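Local coordinates for protein dermonecrotic toxin (Pasteurella multocida, PDB 2EBF) that acts as a dermonecrotic, osteolytic and strongly mitogenic toxin tied to severe atrophic rhinitis in pigs, of which this is the C-terminal region, at residues F580-S585 against V688-D693; D383-N388 against R444-S449; L129-M134 against K739-R744; I274-N279 against Y288-F293. All coordinates share one frame; numbering follows the deposited sequence.

Contact 1 of 4, residues F580-S585 against V688-D693; sequences FPTEQS and VHDQLD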
# COMPACT_ATOMS: atom_id res chain seq x y z
N PHE A 580 -16.80 7.75 -37.31
CA PHE A 580 -15.50 8.36 -37.55
C PHE A 580 -15.42 9.71 -36.87
O PHE A 580 -16.41 10.44 -36.80
CB PHE A 580 -15.25 8.53 -39.05
CG PHE A 580 -15.10 7.23 -39.77
CD1 PHE A 580 -16.01 6.85 -40.74
CD2 PHE A 580 -14.04 6.38 -39.48
CE1 PHE A 580 -15.87 5.65 -41.42
CE2 PHE A 580 -13.89 5.17 -40.15
CZ PHE A 580 -14.81 4.81 -41.12
N PRO A 581 -14.23 10.05 -36.34
CA PRO A 581 -14.01 11.38 -35.80
C PRO A 581 -14.12 12.42 -36.91
O PRO A 581 -13.86 12.12 -38.08
CB PRO A 581 -12.58 11.32 -35.25
CG PRO A 581 -11.96 10.15 -35.89
CD PRO A 581 -13.04 9.19 -36.22
N THR A 582 -14.54 13.63 -36.54
CA THR A 582 -14.66 14.73 -37.49
C THR A 582 -13.99 15.95 -36.89
O THR A 582 -13.65 15.97 -35.71
CB THR A 582 -16.14 15.07 -37.79
OG1 THR A 582 -16.81 15.39 -36.57
CG2 THR A 582 -16.85 13.91 -38.48
N GLU A 583 -13.82 16.99 -37.71
CA GLU A 583 -13.29 18.25 -37.21
C GLU A 583 -14.20 18.81 -36.12
O GLU A 583 -13.72 19.35 -35.12
CB GLU A 583 -13.08 19.24 -38.35
CG GLU A 583 -11.88 18.88 -39.25
CD GLU A 583 -10.54 19.03 -38.54
OE1 GLU A 583 -9.89 20.08 -38.74
OE2 GLU A 583 -10.13 18.12 -37.78
N GLN A 584 -15.51 18.63 -36.30
CA GLN A 584 -16.50 18.99 -35.29
C GLN A 584 -16.27 18.27 -33.95
O GLN A 584 -16.23 18.92 -32.91
CB GLN A 584 -17.93 18.74 -35.80
CG GLN A 584 -19.02 19.18 -34.82
CD GLN A 584 -20.44 19.11 -35.39
OE1 GLN A 584 -21.23 20.05 -35.22
NE2 GLN A 584 -20.77 18.01 -36.05
N SER A 585 -16.10 16.95 -34.00
CA SER A 585 -15.88 16.16 -32.78
C SER A 585 -14.54 16.49 -32.13
O SER A 585 -14.41 16.46 -30.90
CB SER A 585 -15.99 14.66 -33.07
OG SER A 585 -14.92 14.19 -33.88
N VAL A 688 -8.45 4.45 -42.24
CA VAL A 688 -9.89 4.62 -42.44
C VAL A 688 -10.41 5.89 -41.74
O VAL A 688 -9.99 6.21 -40.61
CB VAL A 688 -10.66 3.33 -42.02
CG1 VAL A 688 -10.66 3.14 -40.51
CG2 VAL A 688 -12.05 3.34 -42.57
N HIS A 689 -11.29 6.62 -42.43
CA HIS A 689 -11.66 7.98 -42.03
C HIS A 689 -13.01 8.38 -42.57
O HIS A 689 -13.53 7.77 -43.52
CB HIS A 689 -10.61 8.97 -42.54
CG HIS A 689 -10.38 8.89 -44.02
ND1 HIS A 689 -11.16 9.57 -44.93
CD2 HIS A 689 -9.48 8.18 -44.75
CE1 HIS A 689 -10.74 9.30 -46.16
NE2 HIS A 689 -9.72 8.46 -46.07
N ASP A 690 -13.58 9.44 -41.99
CA ASP A 690 -14.79 10.05 -42.52
C ASP A 690 -14.53 10.55 -43.95
O ASP A 690 -13.44 11.03 -44.26
CB ASP A 690 -15.23 11.21 -41.63
CG ASP A 690 -16.65 11.67 -41.92
OD1 ASP A 690 -16.88 12.25 -43.00
OD2 ASP A 690 -17.53 11.44 -41.07
N GLN A 691 -15.54 10.42 -44.82
CA GLN A 691 -15.40 10.75 -46.24
C GLN A 691 -14.90 12.15 -46.55
O GLN A 691 -14.13 12.35 -47.49
CB GLN A 691 -16.71 10.49 -47.00
CG GLN A 691 -16.80 9.12 -47.65
CD GLN A 691 -15.63 8.83 -48.59
OE1 GLN A 691 -14.74 8.05 -48.26
NE2 GLN A 691 -15.62 9.49 -49.75
N LEU A 692 -15.33 13.13 -45.76
CA LEU A 692 -14.94 14.51 -46.01
C LEU A 692 -13.90 15.04 -45.02
O LEU A 692 -13.82 16.25 -44.78
CB LEU A 692 -16.19 15.40 -46.08
CG LEU A 692 -17.21 15.39 -44.93
CD1 LEU A 692 -17.04 16.61 -44.04
CD2 LEU A 692 -18.63 15.35 -45.51
N ASP A 693 -13.09 14.14 -44.47
CA ASP A 693 -12.13 14.51 -43.43
C ASP A 693 -11.01 15.39 -43.97
O ASP A 693 -10.63 15.28 -45.14
CB ASP A 693 -11.55 13.27 -42.74
CG ASP A 693 -11.09 13.56 -41.32
OD1 ASP A 693 -11.22 14.71 -40.86
OD2 ASP A 693 -10.59 12.63 -40.65
O HOH W 1 -18.40 10.57 -38.71
O HOH W 2 -12.07 10.53 -39.80
O HOH W 3 -14.03 16.23 -40.54
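Phe-580 and Asp-690 bring two irregular backbones to 5.3 Å between their CA atoms, just before 690-693 closes a type I beta turn and 583-585 starts a helix. The Phe-580 ring lies flat over the backbone, with the carbonyl carbon of His-689 above the ring centre, 3.7 Å from CG. At its far end, CZ meets Val-688 CG2 at 3.4 Å, the two side chains crossing at about a right angle. Asp-690 swings its CG anti to the backbone N (chi1 -166°), which brings OD2 to 3.6 Å from Thr-582 CG2 and lets OD1 accept from Leu-692 N in an Asx turn. Water carries the polar part of the contact. One molecule bonds to Pro-581 O, Asp-690 N and Asp-693 OD2, a second joins Phe-580 O to Asp-690 OD2, and a third Glu-583 N to Asp-693 OD1. Thr-582 and Ser-585 form a capping box, Ser-585 N reaching Thr-582 OG1 at 3.1 Å. Asp-693 also forms a salt bridge with Arg-586 in that helix. The contact joins the start of helix 583-591 to the loop between strands 676-681 and 697-700 in the C3 region, while Pro-581 and His-689 rest on Arg-711 of helix 701-711.

Contact 2 of 4, residues D383-N388 against R444-S449; sequences DFFLNN and RKLLQS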
# COMPACT_ATOMS: atom_id res chain seq x y z
N ASP A 383 8.12 18.43 29.85
CA ASP A 383 8.24 19.36 30.97
C ASP A 383 8.50 20.80 30.52
O ASP A 383 7.90 21.74 31.07
CB ASP A 383 9.32 18.91 31.96
CG ASP A 383 8.90 17.69 32.77
OD1 ASP A 383 7.69 17.54 33.06
OD2 ASP A 383 9.77 16.88 33.13
N PHE A 384 9.37 20.98 29.53
CA PHE A 384 9.61 22.30 28.94
C PHE A 384 8.33 22.91 28.36
O PHE A 384 8.02 24.08 28.58
CB PHE A 384 10.68 22.22 27.83
CG PHE A 384 10.91 23.53 27.13
CD1 PHE A 384 10.18 23.87 26.00
CD2 PHE A 384 11.84 24.44 27.62
CE1 PHE A 384 10.37 25.08 25.37
CE2 PHE A 384 12.04 25.66 26.99
CZ PHE A 384 11.31 25.98 25.87
N PHE A 385 7.60 22.10 27.60
CA PHE A 385 6.33 22.53 27.02
C PHE A 385 5.36 22.97 28.13
O PHE A 385 4.82 24.08 28.10
CB PHE A 385 5.72 21.40 26.17
CG PHE A 385 4.35 21.70 25.68
CD1 PHE A 385 3.25 21.03 26.21
CD2 PHE A 385 4.14 22.68 24.72
CE1 PHE A 385 1.97 21.32 25.77
CE2 PHE A 385 2.86 22.99 24.28
CZ PHE A 385 1.77 22.30 24.80
N LEU A 386 5.19 22.11 29.14
CA LEU A 386 4.28 22.42 30.24
C LEU A 386 4.70 23.67 31.01
O LEU A 386 3.85 24.46 31.40
CB LEU A 386 4.11 21.21 31.18
CG LEU A 386 3.49 19.97 30.53
CD1 LEU A 386 3.36 18.85 31.51
CD2 LEU A 386 2.14 20.30 29.92
N ASN A 387 6.01 23.84 31.20
CA ASN A 387 6.54 25.04 31.87
C ASN A 387 6.30 26.35 31.11
O ASN A 387 6.31 27.43 31.70
CB ASN A 387 8.04 24.89 32.14
CG ASN A 387 8.34 23.90 33.25
OD1 ASN A 387 9.45 23.39 33.36
ND2 ASN A 387 7.34 23.61 34.07
N ASN A 388 6.08 26.23 29.80
CA ASN A 388 5.82 27.39 28.96
C ASN A 388 4.43 27.37 28.35
O ASN A 388 4.15 28.10 27.41
CB ASN A 388 6.89 27.48 27.87
CG ASN A 388 8.26 27.75 28.43
OD1 ASN A 388 9.09 26.85 28.50
ND2 ASN A 388 8.50 28.98 28.88
N ARG A 444 1.20 11.55 31.43
CA ARG A 444 0.00 11.78 32.24
C ARG A 444 -0.23 13.27 32.47
O ARG A 444 -1.34 13.78 32.29
CB ARG A 444 0.13 11.04 33.57
CG ARG A 444 -1.10 11.08 34.43
CD ARG A 444 -0.97 10.16 35.65
NE ARG A 444 -0.85 8.75 35.26
CZ ARG A 444 -1.87 7.95 34.94
NH1 ARG A 444 -3.12 8.40 34.95
NH2 ARG A 444 -1.63 6.69 34.60
N LYS A 445 0.83 13.97 32.87
CA LYS A 445 0.78 15.42 33.10
C LYS A 445 0.38 16.21 31.86
O LYS A 445 -0.37 17.19 31.95
CB LYS A 445 2.12 15.92 33.64
CG LYS A 445 2.22 15.89 35.16
CD LYS A 445 3.66 15.95 35.64
CE LYS A 445 4.19 17.37 35.73
NZ LYS A 445 5.33 17.46 36.70
N LEU A 446 0.89 15.78 30.71
CA LEU A 446 0.57 16.40 29.42
C LEU A 446 -0.92 16.27 29.14
O LEU A 446 -1.58 17.25 28.79
CB LEU A 446 1.35 15.72 28.30
CG LEU A 446 1.90 16.48 27.09
CD1 LEU A 446 1.82 15.58 25.88
CD2 LEU A 446 1.25 17.84 26.81
N LEU A 447 -1.45 15.06 29.30
CA LEU A 447 -2.87 14.79 29.13
C LEU A 447 -3.69 15.61 30.13
O LEU A 447 -4.72 16.18 29.77
CB LEU A 447 -3.17 13.32 29.39
CG LEU A 447 -4.21 12.58 28.55
CD1 LEU A 447 -4.77 11.42 29.35
CD2 LEU A 447 -5.34 13.46 28.02
N GLN A 448 -3.24 15.61 31.38
CA GLN A 448 -3.91 16.35 32.44
C GLN A 448 -4.00 17.83 32.07
O GLN A 448 -5.05 18.46 32.24
CB GLN A 448 -3.17 16.14 33.77
CG GLN A 448 -3.92 16.63 35.01
CD GLN A 448 -5.33 16.09 35.10
OE1 GLN A 448 -6.29 16.84 34.95
NE2 GLN A 448 -5.46 14.78 35.31
N SER A 449 -2.91 18.38 31.54
CA SER A 449 -2.87 19.80 31.17
C SER A 449 -3.86 20.15 30.05
O SER A 449 -4.45 21.24 30.06
CB SER A 449 -1.46 20.24 30.79
OG SER A 449 -1.10 19.81 29.49
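Leu-386 reaches across to Lys-445 and Ser-449 where two helices of the C2 region pack side by side, next to a mainly parallel sheet in an alpha/beta arrangement. The axes of the two short helical segments run in nearly the same direction, crossing at 27° with 10.4 Å between them, a spacing that leaves the meeting to side chains. Leu-386 does most of the bridging. Its CG stands anti to the carbonyl carbon (chi1 -62°) and the chain then extends, so the two methyls fork along the facing helix: CD1 comes down on Lys-445 CB at 3.8 Å, and CD2 goes one turn further to Ser-449. Phe-385 is turned the other way about its first torsion, with CG anti to the backbone N (chi1 173°). This sends its ring toward the sheet side, where the corner at CE1 touches Leu-446 CD2 at 3.7 Å and the two side chains cross at about a right angle. Both residues also rest on Ile-400 of strand 399-402, and Phe-501 meets the Phe-385 ring edge-to-face, so this half of the contact is buried core. On the outer side the Lys-445 chain bends at its third torsion and holds NZ 4.3 Å from Asp-383 OD1, too long for a salt bridge, though the charges may still attract weakly. Ser-449 spends its hydroxyl proton within its own helix, OG donating to Leu-446 O at 2.7 Å, and the same OG lies 3.3 Å from Leu-386 CD2.

Contact 3 of 4, residues L129-M134 against K739-R744; sequences LYLPEM and KPRLTR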
# COMPACT_ATOMS: atom_id res chain seq x y z
N LEU A 129 -1.42 -18.53 -13.96
CA LEU A 129 -1.18 -17.25 -13.28
C LEU A 129 0.14 -16.58 -13.65
O LEU A 129 0.20 -15.36 -13.79
CB LEU A 129 -1.19 -17.49 -11.78
CG LEU A 129 -2.44 -17.18 -10.96
CD1 LEU A 129 -3.68 -16.93 -11.81
CD2 LEU A 129 -2.63 -18.27 -9.97
N TYR A 130 1.19 -17.39 -13.73
CA TYR A 130 2.54 -16.91 -13.96
C TYR A 130 2.99 -17.33 -15.34
O TYR A 130 3.20 -18.51 -15.60
CB TYR A 130 3.48 -17.41 -12.85
CG TYR A 130 3.03 -16.92 -11.48
CD1 TYR A 130 3.42 -15.67 -11.00
CD2 TYR A 130 2.15 -17.69 -10.70
CE1 TYR A 130 2.99 -15.21 -9.76
CE2 TYR A 130 1.72 -17.23 -9.45
CZ TYR A 130 2.14 -15.98 -9.00
OH TYR A 130 1.70 -15.51 -7.79
N LEU A 131 3.12 -16.34 -16.23
CA LEU A 131 3.44 -16.58 -17.62
C LEU A 131 4.95 -16.92 -17.68
O LEU A 131 5.65 -16.67 -16.71
CB LEU A 131 3.08 -15.35 -18.45
CG LEU A 131 1.57 -15.12 -18.70
CD1 LEU A 131 0.78 -15.21 -17.42
CD2 LEU A 131 1.34 -13.78 -19.33
N PRO A 132 5.43 -17.50 -18.80
CA PRO A 132 6.84 -17.89 -18.88
C PRO A 132 7.86 -16.79 -18.55
O PRO A 132 8.93 -17.09 -18.01
CB PRO A 132 7.00 -18.34 -20.34
CG PRO A 132 5.64 -18.82 -20.71
CD PRO A 132 4.70 -17.85 -20.04
N GLU A 133 7.56 -15.54 -18.90
CA GLU A 133 8.49 -14.44 -18.65
C GLU A 133 8.44 -13.89 -17.22
O GLU A 133 9.13 -12.91 -16.90
CB GLU A 133 8.27 -13.32 -19.66
CG GLU A 133 6.99 -12.51 -19.44
CD GLU A 133 5.75 -13.11 -20.09
OE1 GLU A 133 5.78 -14.25 -20.62
OE2 GLU A 133 4.72 -12.40 -20.07
N MET A 134 7.61 -14.51 -16.38
CA MET A 134 7.43 -14.12 -14.98
C MET A 134 8.08 -15.09 -13.98
O MET A 134 7.68 -15.15 -12.81
CB MET A 134 5.93 -13.97 -14.67
CG MET A 134 5.21 -12.93 -15.54
SD MET A 134 3.39 -12.99 -15.51
CE MET A 134 3.13 -12.99 -13.78
N LYS A 739 2.26 -9.08 -27.38
CA LYS A 739 1.83 -9.80 -28.58
C LYS A 739 0.82 -10.88 -28.16
O LYS A 739 1.11 -11.69 -27.29
CB LYS A 739 3.02 -10.38 -29.38
CG LYS A 739 2.58 -11.08 -30.66
CD LYS A 739 3.69 -11.18 -31.69
CE LYS A 739 3.25 -12.03 -32.87
NZ LYS A 739 4.35 -12.25 -33.86
N PRO A 740 -0.40 -10.83 -28.72
CA PRO A 740 -1.47 -11.71 -28.24
C PRO A 740 -1.11 -13.19 -28.25
O PRO A 740 -0.57 -13.70 -29.22
CB PRO A 740 -2.62 -11.41 -29.20
CG PRO A 740 -2.40 -9.97 -29.57
CD PRO A 740 -0.89 -9.92 -29.77
N ARG A 741 -1.42 -13.86 -27.14
CA ARG A 741 -1.07 -15.26 -26.95
C ARG A 741 -2.30 -16.08 -26.61
O ARG A 741 -3.20 -15.60 -25.93
CB ARG A 741 -0.12 -15.40 -25.76
CG ARG A 741 1.31 -15.09 -26.05
CD ARG A 741 2.10 -15.24 -24.75
NE ARG A 741 2.11 -14.01 -23.96
CZ ARG A 741 2.84 -13.83 -22.87
NH1 ARG A 741 3.62 -14.81 -22.41
NH2 ARG A 741 2.79 -12.66 -22.25
N LEU A 742 -2.29 -17.33 -27.06
CA LEU A 742 -3.23 -18.33 -26.57
C LEU A 742 -2.86 -18.69 -25.13
O LEU A 742 -1.69 -18.53 -24.71
CB LEU A 742 -3.22 -19.58 -27.45
CG LEU A 742 -3.81 -19.46 -28.86
CD1 LEU A 742 -3.27 -20.57 -29.76
CD2 LEU A 742 -5.34 -19.49 -28.82
N THR A 743 -3.85 -19.15 -24.38
CA THR A 743 -3.63 -19.62 -23.01
C THR A 743 -2.67 -20.83 -23.03
O THR A 743 -1.90 -21.05 -22.09
CB THR A 743 -4.97 -19.93 -22.32
OG1 THR A 743 -5.76 -18.74 -22.29
CG2 THR A 743 -4.76 -20.42 -20.91
N ARG A 744 -2.73 -21.59 -24.12
CA ARG A 744 -1.70 -22.57 -24.47
C ARG A 744 -1.32 -23.50 -23.31
O ARG A 744 -0.15 -23.60 -22.91
CB ARG A 744 -0.46 -21.85 -25.04
CG ARG A 744 0.65 -22.77 -25.54
CD ARG A 744 1.99 -22.27 -25.04
NE ARG A 744 2.89 -23.37 -24.70
CZ ARG A 744 3.81 -23.32 -23.73
NH1 ARG A 744 3.95 -22.22 -23.00
NH2 ARG A 744 4.58 -24.37 -23.50
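Glu-133 OE1 takes a hydrogen bond from Arg-741 NH1 at 2.9 Å, and its twin OE2 takes another from Arg-741 NH2 at 2.9 Å. Together they make an end-on, bidentate salt bridge in which both carboxylate oxygens are met on their syn sides. The NH2 bond is the straighter, at 167° against 155°, and OE2 lies in the guanidinium plane while OE1 is tilted somewhat from it. The carboxylate and guanidinium planes are twisted 34° apart, so the pairing is not flat. Glu-133 gets there by bending sharply at its second torsion, and Arg-741 bends at its third to present its outer nitrogens. Over one face of the guanidinium lies a methyl of Leu-131, CD2 standing 3.4 Å from NH2. Pro-132 places its CD 4.0 Å from Arg-741 NH1. The guanidinium is doubly held and partly covered, which should limit its rotation, and Arg-741 NH2 also donates to Phe-737 O just upstream. Arg-45, from the start of the modelled chain, bonds to Arg-741 O. Arg-744 is poorly ordered, and its approach, NH1 to Pro-132 CG, is a long 4.4 Å with the proline at the guanidinium edge. The contact lies at the surface, joining the turn between helices 115-129 and 135-143 to the C-terminal tail that follows helix 726-730.

Contact 4 of 4, residues I274-N279 against Y288-F293; sequences ISPYSN and YPFTFF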
# COMPACT_ATOMS: atom_id res chain seq x y z
N ILE A 274 0.01 -3.78 29.35
CA ILE A 274 0.31 -4.82 30.35
C ILE A 274 1.82 -5.04 30.53
O ILE A 274 2.50 -5.51 29.61
CB ILE A 274 -0.42 -6.15 30.03
CG1 ILE A 274 -1.94 -5.95 30.05
CG2 ILE A 274 -0.02 -7.24 31.01
CD1 ILE A 274 -2.73 -7.05 29.35
N SER A 275 2.33 -4.69 31.71
CA SER A 275 3.75 -4.86 32.07
C SER A 275 3.94 -4.65 33.57
O SER A 275 2.98 -4.28 34.26
CB SER A 275 4.62 -3.87 31.29
OG SER A 275 4.63 -2.61 31.92
N PRO A 276 5.16 -4.88 34.10
CA PRO A 276 5.42 -4.56 35.52
C PRO A 276 5.10 -3.11 35.89
O PRO A 276 4.75 -2.85 37.05
CB PRO A 276 6.92 -4.84 35.69
CG PRO A 276 7.48 -4.95 34.29
CD PRO A 276 6.35 -5.48 33.46
N TYR A 277 5.19 -2.19 34.93
CA TYR A 277 4.90 -0.77 35.16
C TYR A 277 3.44 -0.51 35.51
O TYR A 277 3.14 0.39 36.30
CB TYR A 277 5.27 0.07 33.95
CG TYR A 277 6.73 0.06 33.56
CD1 TYR A 277 7.12 -0.20 32.25
CD2 TYR A 277 7.73 0.31 34.51
CE1 TYR A 277 8.46 -0.20 31.88
CE2 TYR A 277 9.08 0.31 34.15
CZ TYR A 277 9.43 0.05 32.83
OH TYR A 277 10.76 0.04 32.46
N SER A 278 2.54 -1.28 34.91
CA SER A 278 1.10 -1.11 35.11
C SER A 278 0.50 -2.23 35.95
O SER A 278 -0.65 -2.14 36.38
CB SER A 278 0.39 -1.03 33.76
OG SER A 278 0.59 -2.21 33.02
N ASN A 279 1.28 -3.28 36.16
CA ASN A 279 0.78 -4.49 36.80
C ASN A 279 1.70 -5.05 37.88
O ASN A 279 2.59 -5.85 37.61
CB ASN A 279 0.46 -5.56 35.74
CG ASN A 279 -0.56 -5.08 34.73
OD1 ASN A 279 -1.76 -5.06 34.99
ND2 ASN A 279 -0.08 -4.69 33.56
N TYR A 288 -2.66 -9.72 37.74
CA TYR A 288 -3.43 -10.71 36.97
C TYR A 288 -3.37 -10.61 35.44
O TYR A 288 -3.22 -11.64 34.76
CB TYR A 288 -4.89 -10.78 37.45
CG TYR A 288 -5.06 -10.68 38.95
CD1 TYR A 288 -4.20 -11.36 39.82
CD2 TYR A 288 -6.09 -9.92 39.50
CE1 TYR A 288 -4.36 -11.26 41.20
CE2 TYR A 288 -6.26 -9.82 40.88
CZ TYR A 288 -5.39 -10.49 41.73
OH TYR A 288 -5.55 -10.38 43.09
N PRO A 289 -3.48 -9.38 34.88
CA PRO A 289 -3.39 -9.29 33.42
C PRO A 289 -2.00 -9.65 32.95
O PRO A 289 -1.85 -10.28 31.90
CB PRO A 289 -3.68 -7.81 33.14
CG PRO A 289 -4.32 -7.28 34.38
CD PRO A 289 -3.70 -8.06 35.49
N PHE A 290 -0.99 -9.27 33.72
CA PHE A 290 0.41 -9.55 33.41
C PHE A 290 0.68 -11.06 33.44
O PHE A 290 1.36 -11.59 32.55
CB PHE A 290 1.35 -8.78 34.34
CG PHE A 290 2.81 -8.98 34.06
CD1 PHE A 290 3.61 -9.69 34.95
CD2 PHE A 290 3.39 -8.48 32.90
CE1 PHE A 290 4.97 -9.89 34.70
CE2 PHE A 290 4.75 -8.67 32.64
CZ PHE A 290 5.54 -9.38 33.54
N THR A 291 0.14 -11.74 34.45
CA THR A 291 0.22 -13.19 34.55
C THR A 291 -0.41 -13.84 33.32
O THR A 291 0.20 -14.70 32.69
CB THR A 291 -0.46 -13.70 35.84
OG1 THR A 291 0.10 -13.03 36.98
CG2 THR A 291 -0.28 -15.22 36.00
N PHE A 292 -1.63 -13.40 33.00
CA PHE A 292 -2.37 -13.88 31.83
C PHE A 292 -1.57 -13.72 30.53
O PHE A 292 -1.46 -14.66 29.74
CB PHE A 292 -3.71 -13.15 31.74
CG PHE A 292 -4.47 -13.42 30.47
CD1 PHE A 292 -5.31 -14.53 30.36
CD2 PHE A 292 -4.35 -12.56 29.38
CE1 PHE A 292 -6.01 -14.78 29.19
CE2 PHE A 292 -5.05 -12.79 28.20
CZ PHE A 292 -5.89 -13.91 28.10
N PHE A 293 -1.00 -12.54 30.34
CA PHE A 293 -0.25 -12.22 29.12
C PHE A 293 1.10 -12.91 29.10
O PHE A 293 1.56 -13.36 28.04
CB PHE A 293 -0.09 -10.69 28.99
CG PHE A 293 0.44 -10.24 27.65
CD1 PHE A 293 1.61 -9.48 27.58
CD2 PHE A 293 -0.23 -10.55 26.47
CE1 PHE A 293 2.10 -9.05 26.35
CE2 PHE A 293 0.27 -10.12 25.22
CZ PHE A 293 1.43 -9.37 25.17
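Ile-274 CG2 pushes against the first turn of helix 288-300, coming within 3.4 Å of Phe-290 CA, and this is the tight end of the contact. The methyl stands anti to the backbone N of its own residue, which points it at the helix backbone, and it also touches Phe-293 CB, one turn on, at 4.0 Å. The other branch runs across Pro-289, placing CD1 4.0 Å from its CB. Asn-279 closes in from its own side: its CB packs on Phe-290 CB at 3.6 Å, and its amide, whose orientation is doubtful, lies against the Pro-289 ring, the modelled OD1 3.4 Å from CG. Ile-274, Pro-289 and Asn-279 are all buried, whereas exposed Pro-276 sits at the outer side of the partly exposed Phe-290 ring. That ring, swung out with CG anti to the backbone N (chi1 -178°), has Pro-276 N over one face, and its CE2 lies 3.7 Å from Pro-276 CD. Within the loop, Ser-275 OG accepts from Tyr-277 N in an ST turn, and Ser-275 O accepts from Ser-278 N. Asn-433 supplements these bonds from outside, bonding to Ser-278 OG and weakly to Ser-275 OG. No polar bond links the two segments, and the chemistry is consistent with a largely apolar contact built on Ile-274, Pro-289 and Phe-290.

Along the chain, contact 4 closes first, then contact 2, then contact 1, and all three fall within the span that contact 3 bridges from near the N-terminal end to the C-terminal tail. Contacts 2 and 4 share the C2 region on one side of the molecule, their centres 27 Å apart and nearest atoms about 8 Å apart. Contact 1 belongs to the C3 region on the opposite side of the chain's centre, with its centre 73 Å from that of contact 2. Contact 3, 38 Å from contact 1 centre to centre, lies between distant parts of the sequence. Three contacts therefore fasten elements inside individual regions, while contact 3 joins the N-terminal helical part to the C3 tail.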